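Hyaluronidase (Thermobaculum terrenum, PDB 5DIY) probably hydrolyses O-linked N-acetylglucosamine as a family GH84 O-GlcNAc hydrolase, here in a mutant form changed at the predicted proton donor. Local coordinates at residues Y47-Y56 and F80-L88; E320-V331 and R435-F444. One frame throughout, in Å; residues are numbered along the deposited sequence.

Contact 1 (47-56 with 80-88) comes first along the chain and is complete well before contact 2 (320-331 with 435-444) begins. It belongs to the eight-stranded parallel barrel, joining the loop after strand 37-40 to the end of strand 77-82 and the turn beyond it. Contact 2 lies on the opposite side of the chain's centre, in the helical region, and pairs the starts of helices 322-336 and 440-451. The centres are about 45 Å apart and the nearest atoms about 23 Å, so the two do not meet. One contact thus shapes barrel loops near the sugar site, whereas the other closes a mainly helical excursion of 103 residues and lies away from the annotated sites.

Contact 1 of 2, residues Y47-Y56 and F80-L88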
loop_
_atom_site.group_PDB
_atom_site.type_symbol
_atom_site.label_atom_id
_atom_site.label_comp_id
_atom_site.label_asym_id
_atom_site.label_seq_id
_atom_site.Cartn_x
_atom_site.Cartn_y
_atom_site.Cartn_z
ATOM N N TYR C 47 -11.582 19.055 -6.394
ATOM C CA TYR C 47 -12.908 19.328 -5.833
ATOM C C TYR C 47 -13.218 18.539 -4.555
ATOM O O TYR C 47 -14.133 18.902 -3.812
ATOM C CB TYR C 47 -13.975 19.106 -6.906
ATOM C CG TYR C 47 -13.785 20.052 -8.071
ATOM C CD1 TYR C 47 -13.961 21.422 -7.900
ATOM C CD2 TYR C 47 -13.386 19.590 -9.328
ATOM C CE1 TYR C 47 -13.772 22.313 -8.946
ATOM C CE2 TYR C 47 -13.193 20.475 -10.386
ATOM C CZ TYR C 47 -13.388 21.837 -10.186
ATOM O OH TYR C 47 -13.206 22.734 -11.212
ATOM N N HIS C 48 -12.461 17.473 -4.301
ATOM C CA HIS C 48 -12.537 16.752 -3.025
ATOM C C HIS C 48 -11.860 17.513 -1.868
ATOM O O HIS C 48 -12.297 17.401 -0.710
ATOM C CB HIS C 48 -11.938 15.341 -3.171
ATOM C CG HIS C 48 -11.788 14.613 -1.875
ATOM N ND1 HIS C 48 -12.858 14.080 -1.193
ATOM C CD2 HIS C 48 -10.692 14.356 -1.125
ATOM C CE1 HIS C 48 -12.427 13.517 -0.080
ATOM N NE2 HIS C 48 -11.116 13.668 -0.015
ATOM N N ARG C 49 -10.814 18.287 -2.174
ATOM C CA ARG C 49 -9.912 18.797 -1.135
ATOM C C ARG C 49 -9.604 20.296 -1.230
ATOM O O ARG C 49 -10.222 21.077 -0.516
ATOM C CB ARG C 49 -8.644 17.940 -1.096
ATOM C CG ARG C 49 -7.799 18.109 0.155
ATOM C CD ARG C 49 -7.057 16.821 0.479
ATOM N NE ARG C 49 -6.198 16.950 1.658
ATOM C CZ ARG C 49 -4.905 17.279 1.654
ATOM N NH1 ARG C 49 -4.249 17.546 0.524
ATOM N NH2 ARG C 49 -4.250 17.349 2.811
ATOM N N GLU C 50 -8.690 20.710 -2.110
ATOM C CA GLU C 50 -8.220 22.107 -2.114
ATOM C C GLU C 50 -9.330 23.055 -2.530
ATOM O O GLU C 50 -9.555 24.076 -1.876
ATOM C CB GLU C 50 -7.003 22.306 -3.024
ATOM C CG GLU C 50 -5.715 21.675 -2.503
ATOM C CD GLU C 50 -5.502 20.243 -2.965
ATOM O OE1 GLU C 50 -6.484 19.558 -3.329
ATOM O OE2 GLU C 50 -4.338 19.795 -2.959
ATOM N N LEU C 51 -10.027 22.694 -3.606
ATOM C CA LEU C 51 -11.189 23.440 -4.092
ATOM C C LEU C 51 -12.502 22.800 -3.614
ATOM O O LEU C 51 -13.446 22.649 -4.386
ATOM C CB LEU C 51 -11.147 23.522 -5.629
ATOM C CG LEU C 51 -9.877 24.118 -6.262
ATOM C CD1 LEU C 51 -10.086 24.347 -7.756
ATOM C CD2 LEU C 51 -9.456 25.415 -5.585
ATOM N N TRP C 52 -12.563 22.458 -2.328
ATOM C CA TRP C 52 -13.760 21.837 -1.740
ATOM C C TRP C 52 -15.023 22.706 -1.790
ATOM O O TRP C 52 -16.129 22.178 -1.791
ATOM C CB TRP C 52 -13.494 21.400 -0.296
ATOM C CG TRP C 52 -13.368 22.504 0.716
ATOM C CD1 TRP C 52 -12.220 23.115 1.133
ATOM C CD2 TRP C 52 -14.432 23.099 1.463
ATOM N NE1 TRP C 52 -12.505 24.054 2.094
ATOM C CE2 TRP C 52 -13.858 24.068 2.312
ATOM C CE3 TRP C 52 -15.821 22.912 1.492
ATOM C CZ2 TRP C 52 -14.623 24.842 3.187
ATOM C CZ3 TRP C 52 -16.582 23.685 2.361
ATOM C CH2 TRP C 52 -15.980 24.638 3.195
ATOM N N ARG C 53 -14.851 24.025 -1.807
ATOM C CA ARG C 53 -15.979 24.951 -1.930
ATOM C C ARG C 53 -16.617 24.951 -3.322
ATOM O O ARG C 53 -17.803 25.235 -3.445
ATOM C CB ARG C 53 -15.554 26.371 -1.558
ATOM C CG ARG C 53 -15.150 26.512 -0.103
ATOM C CD ARG C 53 -14.776 27.945 0.220
ATOM N NE ARG C 53 -14.193 28.070 1.554
ATOM C CZ ARG C 53 -12.925 27.808 1.871
ATOM N NH1 ARG C 53 -12.045 27.391 0.956
ATOM N NH2 ARG C 53 -12.524 27.965 3.129
ATOM N N GLU C 54 -15.843 24.623 -4.357
ATOM C CA GLU C 54 -16.327 24.701 -5.742
ATOM C C GLU C 54 -17.230 23.507 -6.051
ATOM O O GLU C 54 -16.820 22.363 -5.839
ATOM C CB GLU C 54 -15.161 24.715 -6.737
ATOM C CG GLU C 54 -14.088 25.773 -6.503
ATOM C CD GLU C 54 -14.627 27.187 -6.494
ATOM O OE1 GLU C 54 -15.459 27.519 -7.364
ATOM O OE2 GLU C 54 -14.208 27.965 -5.615
ATOM N N PRO C 55 -18.461 23.759 -6.545
ATOM C CA PRO C 55 -19.333 22.632 -6.905
ATOM C C PRO C 55 -18.892 21.947 -8.196
ATOM O O PRO C 55 -18.334 22.597 -9.082
ATOM C CB PRO C 55 -20.706 23.290 -7.082
ATOM C CG PRO C 55 -20.397 24.693 -7.477
ATOM C CD PRO C 55 -19.131 25.057 -6.756
ATOM N N TYR C 56 -19.135 20.640 -8.282
ATOM C CA TYR C 56 -18.860 19.873 -9.498
ATOM C C TYR C 56 -19.719 20.373 -10.663
ATOM O O TYR C 56 -20.868 20.763 -10.464
ATOM C CB TYR C 56 -19.133 18.376 -9.280
ATOM C CG TYR C 56 -18.115 17.665 -8.408
ATOM C CD1 TYR C 56 -16.863 17.312 -8.916
ATOM C CD2 TYR C 56 -18.412 17.320 -7.085
ATOM C CE1 TYR C 56 -15.927 16.653 -8.130
ATOM C CE2 TYR C 56 -17.484 16.661 -6.290
ATOM C CZ TYR C 56 -16.241 16.329 -6.813
ATOM O OH TYR C 56 -15.311 15.678 -6.030
ATOM N N PHE C 80 -19.921 9.688 -0.414
ATOM C CA PHE C 80 -19.184 10.817 -0.957
ATOM C C PHE C 80 -18.436 11.458 0.194
ATOM O O PHE C 80 -19.058 11.836 1.191
ATOM C CB PHE C 80 -20.119 11.846 -1.600
ATOM C CG PHE C 80 -19.410 13.095 -2.046
ATOM C CD1 PHE C 80 -18.686 13.109 -3.230
ATOM C CD2 PHE C 80 -19.427 14.242 -1.260
ATOM C CE1 PHE C 80 -18.004 14.250 -3.632
ATOM C CE2 PHE C 80 -18.753 15.385 -1.657
ATOM C CZ PHE C 80 -18.042 15.392 -2.843
ATOM N N ALA C 81 -17.118 11.591 0.067
ATOM C CA ALA C 81 -16.325 12.294 1.073
ATOM C C ALA C 81 -15.821 13.645 0.576
ATOM O O ALA C 81 -15.622 13.848 -0.623
ATOM C CB ALA C 81 -15.165 11.438 1.546
ATOM N N ILE C 82 -15.616 14.550 1.530
ATOM C CA ILE C 82 -15.098 15.894 1.296
ATOM C C ILE C 82 -14.026 16.162 2.371
ATOM O O ILE C 82 -14.133 15.664 3.493
ATOM C CB ILE C 82 -16.257 16.938 1.317
ATOM C CG1 ILE C 82 -15.794 18.321 0.840
ATOM C CG2 ILE C 82 -16.932 17.030 2.684
ATOM C CD1 ILE C 82 -15.686 18.434 -0.666
ATOM N N SER C 83 -12.989 16.916 2.006
ATOM C CA SER C 83 -11.867 17.222 2.889
ATOM C C SER C 83 -11.637 18.736 2.906
ATOM O O SER C 83 -10.878 19.253 2.083
ATOM C CB SER C 83 -10.612 16.489 2.418
ATOM O OG SER C 83 -10.834 15.093 2.392
ATOM N N PRO C 84 -12.313 19.456 3.830
ATOM C CA PRO C 84 -12.276 20.917 3.876
ATOM C C PRO C 84 -11.244 21.534 4.829
ATOM O O PRO C 84 -11.138 22.765 4.890
ATOM C CB PRO C 84 -13.684 21.254 4.366
ATOM C CG PRO C 84 -13.974 20.163 5.338
ATOM C CD PRO C 84 -13.302 18.925 4.794
ATOM N N GLY C 85 -10.476 20.700 5.531
ATOM C CA GLY C 85 -9.678 21.138 6.671
ATOM C C GLY C 85 -8.449 21.992 6.403
ATOM O O GLY C 85 -7.871 22.524 7.351
ATOM N N LEU C 86 -8.032 22.122 5.144
ATOM C CA LEU C 86 -6.896 22.993 4.812
ATOM C C LEU C 86 -7.260 24.468 4.918
ATOM O O LEU C 86 -6.403 25.282 5.245
ATOM C CB LEU C 86 -6.351 22.707 3.405
ATOM C CG LEU C 86 -5.819 21.305 3.122
ATOM C CD1 LEU C 86 -5.533 21.146 1.635
ATOM C CD2 LEU C 86 -4.571 21.028 3.946
ATOM N N SER C 87 -8.518 24.807 4.627
ATOM C CA SER C 87 -8.981 26.208 4.634
ATOM C C SER C 87 -10.323 26.481 5.342
ATOM O O SER C 87 -10.776 27.621 5.343
ATOM C CB SER C 87 -9.053 26.713 3.191
ATOM O OG SER C 87 -9.958 25.933 2.429
ATOM N N LEU C 88 -10.944 25.477 5.962
ATOM C CA LEU C 88 -12.256 25.668 6.597
ATOM C C LEU C 88 -12.172 26.615 7.789
ATOM O O LEU C 88 -11.296 26.472 8.636
ATOM C CB LEU C 88 -12.846 24.330 7.070
ATOM C CG LEU C 88 -14.123 24.329 7.924
ATOM C CD1 LEU C 88 -15.273 24.975 7.173
ATOM C CD2 LEU C 88 -14.492 22.911 8.334
HETATM O O HOH W 1 -8.798 23.851 0.969
#
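Ser87 OG is gripped from two residues of the facing loop: Arg53 NH1 donates to it at 2.9 Å, the oxygen lying somewhat out of the guanidinium plane, and Trp52 NE1 reaches the same oxygen at 3.2 Å, with OG close to the indole plane. A water 2.8 Å from Ser87 OG links it to Glu50 O. Arg53 also makes a weak bond to Ser87 O, but its salt bridge is to Glu95 on helix 93-108. Trp52 is sandwiched: Pro84 CB sits over the five-membered ring, 3.5 Å from its centroid, and Arg53 CG covers the opposite face. With CG between the backbone N and carbonyl carbon, chi1 72° sets the indole face against Pro84. Replacing Trp52 by alanine would probably leave a gap beside Pro84 and cost Ser87 OG one of its donors.

These are beta-to-alpha loops at the C-terminal ends of neighbouring strands 37-40 and 77-82 of a TIM barrel, where the active site of this fold lies. Ser83 N donates to His48 O at 2.8 Å. His48 presents its ring edge to the strand, ND1 donating to Ala81 O at 2.8 Å from above the carbonyl plane. Leu86 CD1 lies over the centre of the Arg49 guanidinium, 3.9 Å from CZ; the same arginine side chain touches Lys43, which binds N-acetylglucosamine, and Asn120, the engineered residue at the predicted proton-donor position.

Contact 2 of 2, residues E320-V331 and R435-F444; sequences EPAYLTNLFKKV and RVCGDVVRNF
Phe328 and Phe444 lie almost flat on each other in an offset stack, ring centroids 4.2 Å apart and planes inclined by 12°. Phe328 CD1 sits over the centre of the Phe444 ring, while Phe444 CB rests above the face of Phe328. The two side chains arrive at about a right angle. Phe444 extends with CG opposite its backbone N (chi1 178°), which lays its ring along the Phe328 face. Val440 CG1 meets the edge of the Phe328 ring, 3.8 Å from CD2, and also packs on Leu324 CB. Its other branch, CG2, packs against Pro321 CD at 3.7 Å.

At the polar end, Glu320 OE1 accepts from Asp439 N at 2.8 Å on its syn lone pair. One water joins Glu320 OE2, Arg435 NH1 and Asp439 OD2, and probably eases the closeness of the two carboxylates; the salt bridge of Arg435 is to Glu234. Gly438 has positive phi and passes so near Glu320 and Pro321 that a CB would clash.

The short helical segments 322-331 and 440-444 run nearly parallel, at 17°, their axes coming within 10.0 Å. Helix 340-362 adds Leu347 against Phe328, and Leu386 of helix 373-398 touches both stacked phenylalanines.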
loop_
_atom_site.group_PDB
_atom_site.type_symbol
_atom_site.label_atom_id
_atom_site.label_comp_id
_atom_site.label_asym_id
_atom_site.label_seq_id
_atom_site.Cartn_x
_atom_site.Cartn_y
_atom_site.Cartn_z
ATOM N N GLU C 320 13.769 -6.876 4.463
ATOM C CA GLU C 320 14.273 -7.221 3.136
ATOM C C GLU C 320 13.759 -8.623 2.782
ATOM O O GLU C 320 13.584 -9.440 3.678
ATOM C CB GLU C 320 15.798 -7.141 3.096
ATOM C CG GLU C 320 16.319 -5.712 3.053
ATOM C CD GLU C 320 16.003 -5.019 1.729
ATOM O OE1 GLU C 320 16.636 -5.348 0.703
ATOM O OE2 GLU C 320 15.107 -4.151 1.709
ATOM N N PRO C 321 13.456 -8.885 1.491
ATOM C CA PRO C 321 12.850 -10.172 1.109
ATOM C C PRO C 321 13.562 -11.381 1.715
ATOM O O PRO C 321 14.759 -11.566 1.495
ATOM C CB PRO C 321 12.963 -10.164 -0.414
ATOM C CG PRO C 321 12.851 -8.717 -0.776
ATOM C CD PRO C 321 13.491 -7.947 0.353
ATOM N N ALA C 322 12.821 -12.181 2.483
ATOM C CA ALA C 322 13.428 -13.184 3.369
ATOM C C ALA C 322 14.046 -14.355 2.611
ATOM O O ALA C 322 15.168 -14.769 2.917
ATOM C CB ALA C 322 12.418 -13.680 4.397
ATOM N N TYR C 323 13.329 -14.869 1.611
ATOM C CA TYR C 323 13.815 -16.009 0.831
ATOM C C TYR C 323 15.177 -15.723 0.194
ATOM O O TYR C 323 16.110 -16.511 0.344
ATOM C CB TYR C 323 12.789 -16.432 -0.234
ATOM C CG TYR C 323 13.238 -17.588 -1.116
ATOM C CD1 TYR C 323 14.056 -17.364 -2.228
ATOM C CD2 TYR C 323 12.844 -18.896 -0.847
ATOM C CE1 TYR C 323 14.466 -18.404 -3.040
ATOM C CE2 TYR C 323 13.256 -19.946 -1.653
ATOM C CZ TYR C 323 14.067 -19.693 -2.750
ATOM O OH TYR C 323 14.481 -20.720 -3.568
ATOM N N LEU C 324 15.303 -14.602 -0.511
ATOM C CA LEU C 324 16.575 -14.300 -1.176
ATOM C C LEU C 324 17.671 -13.916 -0.184
ATOM O O LEU C 324 18.833 -14.269 -0.391
ATOM C CB LEU C 324 16.413 -13.259 -2.294
ATOM C CG LEU C 324 15.971 -13.828 -3.660
ATOM C CD1 LEU C 324 15.885 -12.710 -4.687
ATOM C CD2 LEU C 324 16.884 -14.939 -4.175
ATOM N N THR C 325 17.304 -13.226 0.896
ATOM C CA THR C 325 18.256 -12.896 1.959
ATOM C C THR C 325 18.901 -14.168 2.513
ATOM O O THR C 325 20.131 -14.258 2.594
ATOM C CB THR C 325 17.591 -12.097 3.097
ATOM O OG1 THR C 325 17.162 -10.834 2.591
ATOM C CG2 THR C 325 18.547 -11.852 4.254
ATOM N N ASN C 326 18.068 -15.150 2.851
ATOM C CA ASN C 326 18.557 -16.431 3.357
ATOM C C ASN C 326 19.372 -17.189 2.308
ATOM O O ASN C 326 20.425 -17.755 2.620
ATOM C CB ASN C 326 17.393 -17.307 3.846
ATOM C CG ASN C 326 16.659 -16.711 5.038
ATOM O OD1 ASN C 326 17.206 -15.918 5.795
ATOM N ND2 ASN C 326 15.407 -17.092 5.199
ATOM N N LEU C 327 18.895 -17.191 1.065
ATOM C CA LEU C 327 19.551 -17.955 0.005
ATOM C C LEU C 327 20.977 -17.487 -0.264
ATOM O O LEU C 327 21.885 -18.316 -0.384
ATOM C CB LEU C 327 18.730 -17.926 -1.287
ATOM C CG LEU C 327 19.296 -18.803 -2.420
ATOM C CD1 LEU C 327 18.212 -19.649 -3.076
ATOM C CD2 LEU C 327 20.017 -17.964 -3.472
ATOM N N PHE C 328 21.178 -16.172 -0.360
ATOM C CA PHE C 328 22.511 -15.638 -0.680
ATOM C C PHE C 328 23.484 -15.779 0.490
ATOM O O PHE C 328 24.670 -16.003 0.277
ATOM C CB PHE C 328 22.444 -14.187 -1.183
ATOM C CG PHE C 328 21.761 -14.031 -2.522
ATOM C CD1 PHE C 328 22.128 -14.815 -3.618
ATOM C CD2 PHE C 328 20.766 -13.079 -2.699
ATOM C CE1 PHE C 328 21.499 -14.671 -4.843
ATOM C CE2 PHE C 328 20.140 -12.918 -3.928
ATOM C CZ PHE C 328 20.506 -13.717 -5.002
ATOM N N LYS C 329 22.982 -15.650 1.715
ATOM C CA LYS C 329 23.756 -15.997 2.907
ATOM C C LYS C 329 24.196 -17.476 2.875
ATOM O O LYS C 329 25.352 -17.802 3.177
ATOM C CB LYS C 329 22.945 -15.694 4.170
ATOM C CG LYS C 329 23.631 -16.034 5.487
ATOM C CD LYS C 329 22.673 -15.872 6.663
ATOM C CE LYS C 329 23.118 -16.691 7.869
ATOM N NZ LYS C 329 24.408 -16.211 8.435
ATOM N N LYS C 330 23.284 -18.357 2.486
ATOM C CA LYS C 330 23.588 -19.787 2.362
ATOM C C LYS C 330 24.651 -20.042 1.286
ATOM O O LYS C 330 25.615 -20.781 1.525
ATOM C CB LYS C 330 22.309 -20.575 2.068
ATOM C CG LYS C 330 22.486 -22.081 2.002
ATOM C CD LYS C 330 22.636 -22.589 0.575
ATOM C CE LYS C 330 22.845 -24.095 0.549
ATOM N NZ LYS C 330 23.303 -24.526 -0.796
ATOM N N VAL C 331 24.470 -19.423 0.118
ATOM C CA VAL C 331 25.423 -19.535 -1.001
ATOM C C VAL C 331 26.811 -19.034 -0.604
ATOM O O VAL C 331 27.816 -19.682 -0.918
ATOM C CB VAL C 331 24.930 -18.768 -2.266
ATOM C CG1 VAL C 331 26.036 -18.643 -3.319
ATOM C CG2 VAL C 331 23.710 -19.450 -2.874
ATOM N N ARG C 435 11.145 -1.460 -6.351
ATOM C CA ARG C 435 11.836 -2.104 -5.238
ATOM C C ARG C 435 11.738 -3.634 -5.337
ATOM O O ARG C 435 11.762 -4.334 -4.317
ATOM C CB ARG C 435 11.257 -1.592 -3.907
ATOM C CG ARG C 435 12.096 -1.946 -2.682
ATOM C CD ARG C 435 12.524 -0.757 -1.844
ATOM N NE ARG C 435 11.600 -0.451 -0.757
ATOM C CZ ARG C 435 11.884 -0.379 0.552
ATOM N NH1 ARG C 435 13.098 -0.610 1.045
ATOM N NH2 ARG C 435 10.910 -0.057 1.390
ATOM N N VAL C 436 11.634 -4.160 -6.559
ATOM C CA VAL C 436 11.659 -5.612 -6.767
ATOM C C VAL C 436 13.020 -6.168 -6.326
ATOM O O VAL C 436 14.057 -5.568 -6.598
ATOM C CB VAL C 436 11.317 -6.004 -8.229
ATOM C CG1 VAL C 436 12.421 -5.620 -9.204
ATOM C CG2 VAL C 436 11.000 -7.490 -8.328
ATOM N N CYS C 437 12.979 -7.282 -5.597
ATOM C CA CYS C 437 14.146 -7.921 -4.965
ATOM C C CYS C 437 14.800 -7.097 -3.843
ATOM O O CYS C 437 15.897 -7.439 -3.383
ATOM C CB CYS C 437 15.200 -8.333 -6.007
ATOM S SG CYS C 437 14.557 -9.246 -7.428
ATOM N N GLY C 438 14.116 -6.054 -3.364
ATOM C CA GLY C 438 14.713 -5.091 -2.441
ATOM C C GLY C 438 16.093 -4.661 -2.897
ATOM O O GLY C 438 16.334 -4.468 -4.099
ATOM N N ASP C 439 17.005 -4.539 -1.935
ATOM C CA ASP C 439 18.428 -4.406 -2.214
ATOM C C ASP C 439 19.184 -5.724 -1.989
ATOM O O ASP C 439 20.402 -5.733 -1.863
ATOM C CB ASP C 439 18.999 -3.282 -1.357
ATOM C CG ASP C 439 18.480 -1.923 -1.785
ATOM O OD1 ASP C 439 18.918 -1.413 -2.838
ATOM O OD2 ASP C 439 17.616 -1.377 -1.087
ATOM N N VAL C 440 18.466 -6.843 -1.984
ATOM C CA VAL C 440 19.072 -8.131 -1.645
ATOM C C VAL C 440 19.962 -8.609 -2.799
ATOM O O VAL C 440 21.104 -8.999 -2.577
ATOM C CB VAL C 440 18.013 -9.206 -1.312
ATOM C CG1 VAL C 440 18.690 -10.512 -0.910
ATOM C CG2 VAL C 440 17.086 -8.724 -0.198
ATOM N N VAL C 441 19.447 -8.560 -4.022
ATOM C CA VAL C 441 20.243 -8.950 -5.190
ATOM C C VAL C 441 21.368 -7.935 -5.384
ATOM O O VAL C 441 22.515 -8.319 -5.599
ATOM C CB VAL C 441 19.385 -9.113 -6.459
ATOM C CG1 VAL C 441 20.256 -9.442 -7.669
ATOM C CG2 VAL C 441 18.359 -10.214 -6.261
ATOM N N ARG C 442 21.046 -6.647 -5.262
ATOM C CA ARG C 442 22.058 -5.583 -5.305
ATOM C C ARG C 442 23.243 -5.876 -4.392
ATOM O O ARG C 442 24.393 -5.912 -4.858
ATOM C CB ARG C 442 21.446 -4.235 -4.920
ATOM C CG ARG C 442 22.359 -3.037 -5.130
ATOM C CD ARG C 442 21.813 -1.801 -4.430
ATOM N NE ARG C 442 20.540 -1.397 -5.015
ATOM C CZ ARG C 442 20.395 -0.693 -6.136
ATOM N NH1 ARG C 442 21.449 -0.274 -6.824
ATOM N NH2 ARG C 442 19.172 -0.398 -6.571
ATOM N N ASN C 443 22.959 -6.103 -3.106
ATOM C CA ASN C 443 24.019 -6.311 -2.107
ATOM C C ASN C 443 24.828 -7.579 -2.391
ATOM O O ASN C 443 26.031 -7.601 -2.171
ATOM C CB ASN C 443 23.464 -6.342 -0.669
ATOM C CG ASN C 443 22.815 -5.024 -0.236
ATOM O OD1 ASN C 443 23.095 -3.951 -0.772
ATOM N ND2 ASN C 443 21.937 -5.111 0.754
ATOM N N PHE C 444 24.168 -8.620 -2.898
ATOM C CA PHE C 444 24.865 -9.835 -3.305
ATOM C C PHE C 444 25.835 -9.547 -4.449
ATOM O O PHE C 444 26.993 -9.937 -4.385
ATOM C CB PHE C 444 23.883 -10.944 -3.704
ATOM C CG PHE C 444 24.555 -12.213 -4.172
ATOM C CD1 PHE C 444 25.280 -12.998 -3.277
ATOM C CD2 PHE C 444 24.456 -12.626 -5.505
ATOM C CE1 PHE C 444 25.904 -14.171 -3.699
ATOM C CE2 PHE C 444 25.080 -13.791 -5.938
ATOM C CZ PHE C 444 25.806 -14.566 -5.033
HETATM O O HOH W 2 15.009 -2.350 -0.423
#